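Local structure of precorrin-3 methylase (Rhodobacter capsulatus, 3NUT) at residues A[221-224]-A[225-229]; A[178-181]-A[182-185]; A[86-89]-A[90-93]. The protein probably transfers a methyl group from S-adenosyl-L-methionine to a precorrin intermediate on the biosynthetic pathway to adenosylcobalamin (vitamin B12). All blocks are in the same frame, centred on the assembly; numbering follows the deposited sequence.

Interaction 1. Residues A[221-224]-A[225-229]; sequences EMAD and MRTVV. With SAH (S-adenosyl-L-homocysteine), chain E.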
ATOM      1  N   GLU A 221     -18.657  16.697   4.962  1.00 60.65           N
ATOM      2  CA  GLU A 221     -19.232  15.950   6.076  1.00 60.30           C
ATOM      3  C   GLU A 221     -19.524  14.485   5.700  1.00 59.57           C
ATOM      4  O   GLU A 221     -20.068  13.723   6.507  1.00 59.10           O
ATOM      5  CB  GLU A 221     -20.467  16.672   6.649  1.00 60.72           C
ATOM      6  CG  GLU A 221     -21.757  16.575   5.816  1.00 62.63           C
ATOM      7  CD  GLU A 221     -21.813  17.573   4.664  1.00 65.71           C
ATOM      8  OE1 GLU A 221     -20.873  18.397   4.531  1.00 66.20           O
ATOM      9  OE2 GLU A 221     -22.801  17.524   3.882  1.00 66.29           O
ATOM     10  N   MET A 222     -19.150  14.111   4.474  1.00 58.87           N
ATOM     11  CA  MET A 222     -19.194  12.717   4.027  1.00 58.37           C
ATOM     12  C   MET A 222     -18.037  11.900   4.591  1.00 58.04           C
ATOM     13  O   MET A 222     -18.137  10.683   4.686  1.00 58.10           O
ATOM     14  CB  MET A 222     -19.215  12.631   2.511  1.00 58.20           C
ATOM     15  CG  MET A 222     -20.548  12.986   1.956  1.00 57.94           C
ATOM     16  SD  MET A 222     -20.604  12.877   0.177  1.00 59.63           S
ATOM     17  CE  MET A 222     -22.346  13.273  -0.074  1.00 59.52           C
ATOM     18  N   ALA A 223     -16.958  12.587   4.964  1.00 57.16           N
ATOM     19  CA  ALA A 223     -15.818  11.977   5.622  1.00 56.96           C
ATOM     20  C   ALA A 223     -15.845  12.231   7.137  1.00 56.85           C
ATOM     21  O   ALA A 223     -16.350  13.258   7.575  1.00 56.63           O
ATOM     22  CB  ALA A 223     -14.532  12.530   5.023  1.00 56.74           C
ATOM     23  N   ASP A 224     -15.334  11.277   7.924  1.00 56.64           N
ATOM     24  CA  ASP A 224     -14.915  11.520   9.324  1.00 56.70           C
ATOM     25  C   ASP A 224     -13.533  10.916   9.543  1.00 56.38           C
ATOM     26  O   ASP A 224     -12.864  10.566   8.576  1.00 56.20           O
ATOM     27  CB  ASP A 224     -15.924  11.009  10.360  1.00 56.75           C
ATOM     28  CG  ASP A 224     -16.527   9.665   9.998  1.00 57.86           C
ATOM     29  OD1 ASP A 224     -15.774   8.680   9.820  1.00 59.58           O
ATOM     30  OD2 ASP A 224     -17.770   9.592   9.907  1.00 57.58           O
ATOM     31  N   MET A 225     -13.096  10.806  10.795  1.00 56.19           N
ATOM     32  CA  MET A 225     -11.763  10.237  11.085  1.00 56.11           C
ATOM     33  C   MET A 225     -11.689   8.720  10.961  1.00 54.63           C
ATOM     34  O   MET A 225     -10.619   8.143  11.033  1.00 54.72           O
ATOM     35  CB  MET A 225     -11.218  10.719  12.441  1.00 57.00           C
ATOM     36  CG  MET A 225     -10.557  12.101  12.336  1.00 60.45           C
ATOM     37  SD  MET A 225      -9.595  12.273  10.784  1.00 66.55           S
ATOM     38  CE  MET A 225      -7.989  11.699  11.374  1.00 67.43           C
ATOM     39  N   ARG A 226     -12.843   8.100  10.742  1.00 53.42           N
ATOM     40  CA  ARG A 226     -12.989   6.661  10.545  1.00 52.21           C
ATOM     41  C   ARG A 226     -12.993   6.330   9.036  1.00 50.62           C
ATOM     42  O   ARG A 226     -13.449   5.254   8.612  1.00 51.03           O
ATOM     43  CB  ARG A 226     -14.320   6.240  11.196  1.00 52.65           C
ATOM     44  CG  ARG A 226     -14.426   4.803  11.679  1.00 55.16           C
ATOM     45  CD  ARG A 226     -13.767   4.529  13.046  1.00 57.13           C
ATOM     46  NE  ARG A 226     -13.547   3.085  13.205  1.00 59.40           N
ATOM     47  CZ  ARG A 226     -12.470   2.407  12.779  1.00 58.73           C
ATOM     48  NH1 ARG A 226     -11.446   3.022  12.179  1.00 57.74           N
ATOM     49  NH2 ARG A 226     -12.418   1.092  12.972  1.00 58.24           N
ATOM     50  N   THR A 227     -12.485   7.259   8.225  1.00 48.01           N
ATOM     51  CA  THR A 227     -12.739   7.244   6.779  1.00 45.20           C
ATOM     52  C   THR A 227     -11.464   7.494   5.997  1.00 43.21           C
ATOM     53  O   THR A 227     -10.606   8.270   6.412  1.00 42.20           O
ATOM     54  CB  THR A 227     -13.819   8.305   6.416  1.00 45.27           C
ATOM     55  OG1 THR A 227     -14.992   8.026   7.177  1.00 46.83           O
ATOM     56  CG2 THR A 227     -14.193   8.316   4.931  1.00 44.11           C
ATOM     57  N   VAL A 228     -11.343   6.794   4.876  1.00 41.01           N
ATOM     58  CA  VAL A 228     -10.295   7.048   3.926  1.00 39.27           C
ATOM     59  C   VAL A 228     -11.008   7.366   2.604  1.00 38.67           C
ATOM     60  O   VAL A 228     -11.997   6.715   2.239  1.00 39.02           O
ATOM     61  CB  VAL A 228      -9.274   5.858   3.841  1.00 38.95           C
ATOM     62  CG1 VAL A 228      -9.920   4.580   3.323  1.00 37.92           C
ATOM     63  CG2 VAL A 228      -8.075   6.223   2.971  1.00 38.53           C
ATOM     64  N   VAL A 229     -10.521   8.375   1.905  1.00 37.52           N
ATOM     65  CA  VAL A 229     -11.226   8.892   0.739  1.00 36.48           C
ATOM     66  C   VAL A 229     -10.421   8.577  -0.518  1.00 36.49           C
ATOM     67  O   VAL A 229      -9.246   8.965  -0.648  1.00 36.29           O
ATOM     68  CB  VAL A 229     -11.497  10.428   0.871  1.00 36.75           C
ATOM     69  CG1 VAL A 229     -12.217  10.983  -0.377  1.00 35.76           C
ATOM     70  CG2 VAL A 229     -12.270  10.747   2.157  1.00 34.50           C
TER
HETATM   71  N   SAH E1501      -0.647   3.476   9.294  1.00 37.11           N
HETATM   72  CA  SAH E1501      -2.082   3.680   8.931  1.00 37.66           C
HETATM   73  CB  SAH E1501      -2.370   5.163   8.646  1.00 38.01           C
HETATM   74  CG  SAH E1501      -2.421   5.981   9.936  1.00 41.03           C
HETATM   75  SD  SAH E1501      -3.293   7.521   9.762  1.00 46.62           S
HETATM   76  C   SAH E1501      -2.296   2.865   7.709  1.00 37.20           C
HETATM   77  O   SAH E1501      -1.269   2.439   7.199  1.00 37.07           O
HETATM   78  OXT SAH E1501      -3.405   2.604   7.202  1.00 36.04           O
HETATM   79  C5' SAH E1501      -4.939   7.078  10.270  1.00 45.29           C
HETATM   80  C4' SAH E1501      -5.956   7.309   9.134  1.00 44.43           C
HETATM   81  O4' SAH E1501      -5.969   6.163   8.273  1.00 43.89           O
HETATM   82  C3' SAH E1501      -7.421   7.511   9.550  1.00 43.67           C
HETATM   83  O3' SAH E1501      -7.793   8.881   9.758  1.00 46.00           O
HETATM   84  C2' SAH E1501      -8.192   6.979   8.361  1.00 42.87           C
HETATM   85  O2' SAH E1501      -8.248   7.936   7.283  1.00 41.92           O
HETATM   86  C1' SAH E1501      -7.313   5.838   7.888  1.00 41.15           C
HETATM   87  N9  SAH E1501      -7.747   4.539   8.455  1.00 38.13           N
HETATM   88  C8  SAH E1501      -7.081   3.775   9.344  1.00 37.86           C
HETATM   89  N7  SAH E1501      -7.792   2.637   9.613  1.00 38.37           N
HETATM   90  C5  SAH E1501      -8.937   2.661   8.885  1.00 35.89           C
HETATM   91  C6  SAH E1501     -10.131   1.787   8.675  1.00 38.11           C
HETATM   92  N6  SAH E1501     -10.282   0.602   9.321  1.00 38.31           N
HETATM   93  N1  SAH E1501     -11.098   2.204   7.820  1.00 36.38           N
HETATM   94  C2  SAH E1501     -10.989   3.378   7.162  1.00 36.43           C
HETATM   95  N3  SAH E1501      -9.933   4.214   7.308  1.00 36.76           N
HETATM   96  C4  SAH E1501      -8.898   3.922   8.136  1.00 36.77           C
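Asp224 and Thr227 close a type I beta turn with their side chains, which cross at about a right angle. Thr227 OG1 donates to Asp224 OD1 over 2.8 Å and comes in from above the carboxylate plane, 61° out of it. The same oxygen takes the backbone N-H of Arg226, 3.1 Å from OD1, on its anti side and much nearer the plane; this i to i+2 bond makes an Asx turn. Asp224 reaches both donors because chi1 of 41° sets CG between its own backbone N and carbonyl carbon. Two grips on one oxygen fix the carboxylate's rotation, and Arg201 adds a long, weak ion pair. Replacing Asp224 by alanine would probably leave the Thr227 hydroxyl and the Arg226 N-H without their shared acceptor, and the turn less firmly set.

The packed side is apolar: Thr227 CG2 rests on Ala223 CA at 4.1 Å, and the buried Ala223 methyl meets Val229 CG2. On the looser side Met225 is exposed, its chain bent so that CE comes 3.3 Å from O3' of S-adenosyl-L-homocysteine. Backbone carbonyls of the turn line up with the ribose, Thr227 O accepting from O2' at 2.5 Å and Met225 O lying 3.2 Å from O3'. The Arg226 side chain leads away from Asp224 and passes the adenine amino group obliquely.

Strand 227-231, which starts here, runs antiparallel between strands 165-169 and 196-201, bonding through Val228 to Ala200 and through Val229 to Phe168, while Val229 packs on Ile197 and Phe199.

Interaction 2. Residues A[178-181]-A[182-185]; sequences HQFT and RVLE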
ATOM      1  N   HIS A 178     -11.886  23.174   8.721  1.00 60.61           N
ATOM      2  CA  HIS A 178     -12.307  23.627   7.388  1.00 60.00           C
ATOM      3  C   HIS A 178     -11.261  23.329   6.305  1.00 59.58           C
ATOM      4  O   HIS A 178     -11.183  24.040   5.293  1.00 59.57           O
ATOM      5  CB  HIS A 178     -12.644  25.130   7.399  1.00 60.08           C
ATOM      6  CG  HIS A 178     -13.485  25.563   8.565  1.00 60.18           C
ATOM      7  ND1 HIS A 178     -14.774  25.111   8.767  1.00 60.48           N
ATOM      8  CD2 HIS A 178     -13.222  26.418   9.586  1.00 60.35           C
ATOM      9  CE1 HIS A 178     -15.262  25.658   9.870  1.00 61.00           C
ATOM     10  NE2 HIS A 178     -14.340  26.454  10.385  1.00 60.52           N
ATOM     11  N   GLN A 179     -10.463  22.278   6.503  1.00 58.64           N
ATOM     12  CA  GLN A 179      -9.374  21.968   5.560  1.00 57.87           C
ATOM     13  C   GLN A 179      -9.792  21.052   4.404  1.00 57.18           C
ATOM     14  O   GLN A 179      -9.414  21.283   3.256  1.00 57.08           O
ATOM     15  CB  GLN A 179      -8.157  21.405   6.294  1.00 57.81           C
ATOM     16  CG  GLN A 179      -6.898  21.349   5.458  1.00 57.52           C
ATOM     17  CD  GLN A 179      -5.663  21.509   6.313  1.00 59.84           C
ATOM     18  OE1 GLN A 179      -5.308  22.626   6.715  1.00 60.32           O
ATOM     19  NE2 GLN A 179      -5.000  20.392   6.613  1.00 59.06           N
ATOM     20  N   PHE A 180     -10.570  20.020   4.716  1.00 56.68           N
ATOM     21  CA  PHE A 180     -11.094  19.092   3.716  1.00 56.15           C
ATOM     22  C   PHE A 180     -12.062  19.774   2.740  1.00 56.40           C
ATOM     23  O   PHE A 180     -12.184  19.361   1.585  1.00 56.18           O
ATOM     24  CB  PHE A 180     -11.786  17.924   4.414  1.00 55.78           C
ATOM     25  CG  PHE A 180     -12.272  16.847   3.477  1.00 54.09           C
ATOM     26  CD1 PHE A 180     -11.406  16.247   2.572  1.00 51.68           C
ATOM     27  CD2 PHE A 180     -13.591  16.419   3.519  1.00 52.15           C
ATOM     28  CE1 PHE A 180     -11.851  15.244   1.712  1.00 51.13           C
ATOM     29  CE2 PHE A 180     -14.045  15.419   2.657  1.00 51.41           C
ATOM     30  CZ  PHE A 180     -13.170  14.829   1.754  1.00 49.71           C
ATOM     31  N   THR A 181     -12.754  20.809   3.227  1.00 56.80           N
ATOM     32  CA  THR A 181     -13.546  21.699   2.380  1.00 56.52           C
ATOM     33  C   THR A 181     -12.646  22.354   1.332  1.00 56.76           C
ATOM     34  O   THR A 181     -13.013  22.384   0.158  1.00 56.90           O
ATOM     35  CB  THR A 181     -14.253  22.793   3.216  1.00 56.85           C
ATOM     36  OG1 THR A 181     -15.024  22.180   4.256  1.00 56.04           O
ATOM     37  CG2 THR A 181     -15.170  23.678   2.332  1.00 56.39           C
ATOM     38  N   ARG A 182     -11.477  22.862   1.746  1.00 56.71           N
ATOM     39  CA  ARG A 182     -10.495  23.411   0.794  1.00 57.19           C
ATOM     40  C   ARG A 182     -10.088  22.351  -0.236  1.00 57.26           C
ATOM     41  O   ARG A 182     -10.093  22.623  -1.438  1.00 57.41           O
ATOM     42  CB  ARG A 182      -9.240  23.965   1.479  1.00 57.41           C
ATOM     43  CG  ARG A 182      -9.450  24.975   2.608  1.00 59.59           C
ATOM     44  CD  ARG A 182      -9.260  26.442   2.165  1.00 62.67           C
ATOM     45  NE  ARG A 182      -7.869  26.918   2.003  1.00 64.68           N
ATOM     46  CZ  ARG A 182      -7.074  27.337   2.997  1.00 66.01           C
ATOM     47  NH1 ARG A 182      -7.500  27.319   4.257  1.00 66.89           N
ATOM     48  NH2 ARG A 182      -5.840  27.764   2.740  1.00 64.89           N
ATOM     49  N   VAL A 183      -9.761  21.144   0.237  1.00 56.90           N
ATOM     50  CA  VAL A 183      -9.336  20.041  -0.636  1.00 56.74           C
ATOM     51  C   VAL A 183     -10.340  19.691  -1.740  1.00 56.78           C
ATOM     52  O   VAL A 183      -9.941  19.473  -2.885  1.00 57.07           O
ATOM     53  CB  VAL A 183      -8.949  18.761   0.183  1.00 56.91           C
ATOM     54  CG1 VAL A 183      -8.856  17.527  -0.714  1.00 56.32           C
ATOM     55  CG2 VAL A 183      -7.632  18.977   0.937  1.00 55.89           C
ATOM     56  N   LEU A 184     -11.628  19.629  -1.403  1.00 56.90           N
ATOM     57  CA  LEU A 184     -12.688  19.440  -2.409  1.00 57.22           C
ATOM     58  C   LEU A 184     -12.753  20.591  -3.430  1.00 57.68           C
ATOM     59  O   LEU A 184     -13.026  20.368  -4.618  1.00 57.60           O
ATOM     60  CB  LEU A 184     -14.049  19.267  -1.734  1.00 56.88           C
ATOM     61  CG  LEU A 184     -14.266  17.981  -0.939  1.00 57.37           C
ATOM     62  CD1 LEU A 184     -15.510  18.081  -0.105  1.00 57.93           C
ATOM     63  CD2 LEU A 184     -14.338  16.763  -1.866  1.00 57.64           C
ATOM     64  N   GLU A 185     -12.514  21.811  -2.949  1.00 58.05           N
ATOM     65  CA  GLU A 185     -12.511  23.001  -3.794  1.00 58.74           C
ATOM     66  C   GLU A 185     -11.378  22.872  -4.794  1.00 58.43           C
ATOM     67  O   GLU A 185     -11.600  22.994  -6.004  1.00 58.14           O
ATOM     68  CB  GLU A 185     -12.369  24.293  -2.950  1.00 59.14           C
ATOM     69  CG  GLU A 185     -12.685  25.610  -3.701  1.00 61.16           C
ATOM     70  CD  GLU A 185     -12.119  26.864  -3.016  1.00 63.71           C
ATOM     71  OE1 GLU A 185     -12.898  27.813  -2.771  1.00 64.36           O
ATOM     72  OE2 GLU A 185     -10.897  26.909  -2.722  1.00 65.56           O
TER
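The Phe180 ring has Leu184 lying over one face, one helical turn further on: Leu184 CG stands 4.3 Å above the ring plane, displaced toward the rim, and its CD1 is 4.1 Å from Phe180 CE2. Val183 approaches the same ring obliquely, Val183 CB 4.3 Å from Phe180 CD1. With CG anti to the backbone N (chi1 -175°), the ring swings forward to these later residues although its CB points away from them.

Beneath the side chains run i to i+4 helix bonds. Val183 N reaches Gln179 O over 3.0 Å, Leu184 N bonds to Phe180 O and Glu185 N to Thr181 O. Arg182 lays its CG 3.3 Å from His178 O before its chain bends away on the exposed side, where the guanidinium makes a cation-pi contact with Phe149.

Helix 179-190 is thus amphipathic over these first two turns, with Gln179, Phe180, Val183 and Leu184 buried and Thr181, Arg182 and Glu185 exposed. Val183 packs on Leu156 of helix 149-161, and Gln179 sits on Phe149 and Leu152 of that helix while its NE2 is held by Leu142 O. Phe180 packs on Leu142, Pro220 and Ala223, in the loops next to strands 137-141 and 227-231.

Interaction 3. Residues A[86-89]-A[90-93]; sequences SGDP and GVFA. With SAH (S-adenosyl-L-homocysteine), chain E.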
ATOM      1  N   SER A  86      -1.785   1.050  13.590  1.00 27.01           N
ATOM      2  CA  SER A  86      -2.819   0.486  12.724  1.00 27.16           C
ATOM      3  C   SER A  86      -2.246   0.453  11.305  1.00 26.39           C
ATOM      4  O   SER A  86      -1.270   1.161  11.015  1.00 25.87           O
ATOM      5  CB  SER A  86      -4.128   1.298  12.803  1.00 26.41           C
ATOM      6  OG  SER A  86      -3.918   2.578  12.247  1.00 27.08           O
ATOM      7  N   GLY A  87      -2.835  -0.367  10.442  1.00 25.86           N
ATOM      8  CA  GLY A  87      -2.446  -0.403   9.040  1.00 25.83           C
ATOM      9  C   GLY A  87      -1.015  -0.878   8.876  1.00 26.53           C
ATOM     10  O   GLY A  87      -0.604  -1.878   9.495  1.00 26.33           O
ATOM     11  N   ASP A  88      -0.265  -0.169   8.039  1.00 26.44           N
ATOM     12  CA  ASP A  88       1.158  -0.427   7.848  1.00 27.19           C
ATOM     13  C   ASP A  88       1.905   0.636   8.648  1.00 26.98           C
ATOM     14  O   ASP A  88       1.464   1.758   8.690  1.00 25.67           O
ATOM     15  CB  ASP A  88       1.507  -0.350   6.362  1.00 26.76           C
ATOM     16  CG  ASP A  88       2.958  -0.681   6.079  1.00 29.98           C
ATOM     17  OD1 ASP A  88       3.243  -1.833   5.661  1.00 30.51           O
ATOM     18  OD2 ASP A  88       3.821   0.210   6.292  1.00 30.80           O
ATOM     19  N   PRO A  89       3.035   0.273   9.299  1.00 27.64           N
ATOM     20  CA  PRO A  89       3.726   1.273  10.159  1.00 28.08           C
ATOM     21  C   PRO A  89       4.572   2.313   9.417  1.00 28.65           C
ATOM     22  O   PRO A  89       5.046   3.294  10.028  1.00 29.08           O
ATOM     23  CB  PRO A  89       4.611   0.407  11.075  1.00 27.93           C
ATOM     24  CG  PRO A  89       4.867  -0.827  10.309  1.00 27.79           C
ATOM     25  CD  PRO A  89       3.680  -1.051   9.361  1.00 26.34           C
ATOM     26  N   GLY A  90       4.747   2.106   8.116  1.00 29.18           N
ATOM     27  CA  GLY A  90       5.495   3.024   7.270  1.00 29.77           C
ATOM     28  C   GLY A  90       4.580   4.006   6.554  1.00 30.67           C
ATOM     29  O   GLY A  90       5.017   4.764   5.668  1.00 31.29           O
ATOM     30  N   VAL A  91       3.306   4.000   6.937  1.00 30.27           N
ATOM     31  CA  VAL A  91       2.313   4.828   6.266  1.00 29.72           C
ATOM     32  C   VAL A  91       1.706   5.820   7.270  1.00 29.75           C
ATOM     33  O   VAL A  91       0.779   5.484   8.036  1.00 29.82           O
ATOM     34  CB  VAL A  91       1.246   3.954   5.532  1.00 29.57           C
ATOM     35  CG1 VAL A  91       0.205   4.840   4.829  1.00 29.05           C
ATOM     36  CG2 VAL A  91       1.906   3.032   4.513  1.00 26.96           C
ATOM     37  N   PHE A  92       2.250   7.039   7.283  1.00 29.13           N
ATOM     38  CA  PHE A  92       1.799   8.091   8.227  1.00 28.98           C
ATOM     39  C   PHE A  92       1.655   7.518   9.631  1.00 28.17           C
ATOM     40  O   PHE A  92       0.569   7.565  10.214  1.00 28.44           O
ATOM     41  CB  PHE A  92       0.475   8.717   7.753  1.00 28.58           C
ATOM     42  CG  PHE A  92       0.522   9.163   6.325  1.00 30.05           C
ATOM     43  CD1 PHE A  92       1.541  10.037   5.888  1.00 30.10           C
ATOM     44  CD2 PHE A  92      -0.425   8.709   5.409  1.00 30.25           C
ATOM     45  CE1 PHE A  92       1.615  10.434   4.562  1.00 30.13           C
ATOM     46  CE2 PHE A  92      -0.367   9.108   4.074  1.00 30.19           C
ATOM     47  CZ  PHE A  92       0.662   9.965   3.644  1.00 30.00           C
ATOM     48  N   ALA A  93       2.751   6.950  10.151  1.00 27.22           N
ATOM     49  CA  ALA A  93       2.705   6.132  11.370  1.00 25.70           C
ATOM     50  C   ALA A  93       4.048   6.089  12.068  1.00 25.66           C
ATOM     51  O   ALA A  93       4.882   6.958  11.852  1.00 26.10           O
ATOM     52  CB  ALA A  93       2.159   4.707  11.062  1.00 24.75           C
TER
HETATM   53  N   SAH E1501      -0.647   3.476   9.294  1.00 37.11           N
HETATM   54  CA  SAH E1501      -2.082   3.680   8.931  1.00 37.66           C
HETATM   55  CB  SAH E1501      -2.370   5.163   8.646  1.00 38.01           C
HETATM   56  CG  SAH E1501      -2.421   5.981   9.936  1.00 41.03           C
HETATM   57  SD  SAH E1501      -3.293   7.521   9.762  1.00 46.62           S
HETATM   58  C   SAH E1501      -2.296   2.865   7.709  1.00 37.20           C
HETATM   59  O   SAH E1501      -1.269   2.439   7.199  1.00 37.07           O
HETATM   60  OXT SAH E1501      -3.405   2.604   7.202  1.00 36.04           O
HETATM   61  C5' SAH E1501      -4.939   7.078  10.270  1.00 45.29           C
HETATM   62  C4' SAH E1501      -5.956   7.309   9.134  1.00 44.43           C
HETATM   63  O4' SAH E1501      -5.969   6.163   8.273  1.00 43.89           O
HETATM   64  C3' SAH E1501      -7.421   7.511   9.550  1.00 43.67           C
HETATM   65  O3' SAH E1501      -7.793   8.881   9.758  1.00 46.00           O
HETATM   66  C2' SAH E1501      -8.192   6.979   8.361  1.00 42.87           C
HETATM   67  O2' SAH E1501      -8.248   7.936   7.283  1.00 41.92           O
HETATM   68  C1' SAH E1501      -7.313   5.838   7.888  1.00 41.15           C
HETATM   69  N9  SAH E1501      -7.747   4.539   8.455  1.00 38.13           N
HETATM   70  C8  SAH E1501      -7.081   3.775   9.344  1.00 37.86           C
HETATM   71  N7  SAH E1501      -7.792   2.637   9.613  1.00 38.37           N
HETATM   72  C5  SAH E1501      -8.937   2.661   8.885  1.00 35.89           C
HETATM   73  C6  SAH E1501     -10.131   1.787   8.675  1.00 38.11           C
HETATM   74  N6  SAH E1501     -10.282   0.602   9.321  1.00 38.31           N
HETATM   75  N1  SAH E1501     -11.098   2.204   7.820  1.00 36.38           N
HETATM   76  C2  SAH E1501     -10.989   3.378   7.162  1.00 36.43           C
HETATM   77  N3  SAH E1501      -9.933   4.214   7.308  1.00 36.76           N
HETATM   78  C4  SAH E1501      -8.898   3.922   8.136  1.00 36.77           C
HETATM   79  O   HOH W   1       6.201   5.765   8.886  1.00 36.33           O
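Asp88 and Val91 bracket a type I beta turn, closed by a weak bond of 3.4 Å from Val91 N to Asp88 O. Inside it the Asp88 side chain folds back on the turn: OD2 accepts the backbone N-H of Gly90 at 2.8 Å, on the anti side and 26° out of the carboxylate plane, an Asx turn laid over the beta turn. The carboxylate gets there through a chi1 of -177°, which turns CG away from the backbone N and beside the carbonyl carbon; its other oxygen, OD1, is bonded by Gly118 N, so both ends of this buried group have a backbone partner. Val91 crosses the Asp88 side chain at about a right angle, CG2 lying against CB and OD2. Ala93 points its methyl back into the turn, CB 3.4 Å from Pro89 O, a carbonyl that also receives a water.

The inner side of the loop lines the amino acid end of S-adenosyl-L-homocysteine (SAH). The ligand's amino N donates to three backbone oxygens, Ser86 O at 3.0 Å and Asp88 O and Val91 O at 2.8 Å each; such a ring of carbonyls would suit a protonated amine. Asp88 N returns a bond of 2.9 Å to SAH O, and this oxygen also lies against Val91 CB. Gly87, at positive phi, lets the chain pass close to the ligand's carboxylate; a CB there would fall 2.0 Å from the ligand's carbon C.

Leu123 of the second subunit packs on Asp88 and Val91, which places the dimer interface beside the pocket. A Gly-Asp-Pro-Gly loop leaving strand 80-85 of the parallel sheet, with backbone atoms reading the amino acid end of the cofactor product, belongs to the S-adenosylmethionine site of the tetrapyrrole methylases.

How the interactions relate
Interactions 1 and 3 hold opposite ends of one S-adenosyl-L-homocysteine: 225-229 meets its ribose and adenine, 86-93 its amino acid end. Their centres are 18 Å apart and their nearest atoms about 8 Å, so the ligand bridges two loops that do not touch, one from each sheet domain, in keeping with a cofactor site in the cleft between the domains. Interaction 2 backs interaction 1 from the side away from the ligand: Phe180 CE2 packs on Ala223 CB at 3.8 Å, and Phe180 CZ lies 4.2 Å from Val229 CG2. The Phe180 side chain stays about 10 Å from the ligand, and the centres of interactions 2 and 3 are 24 Å apart.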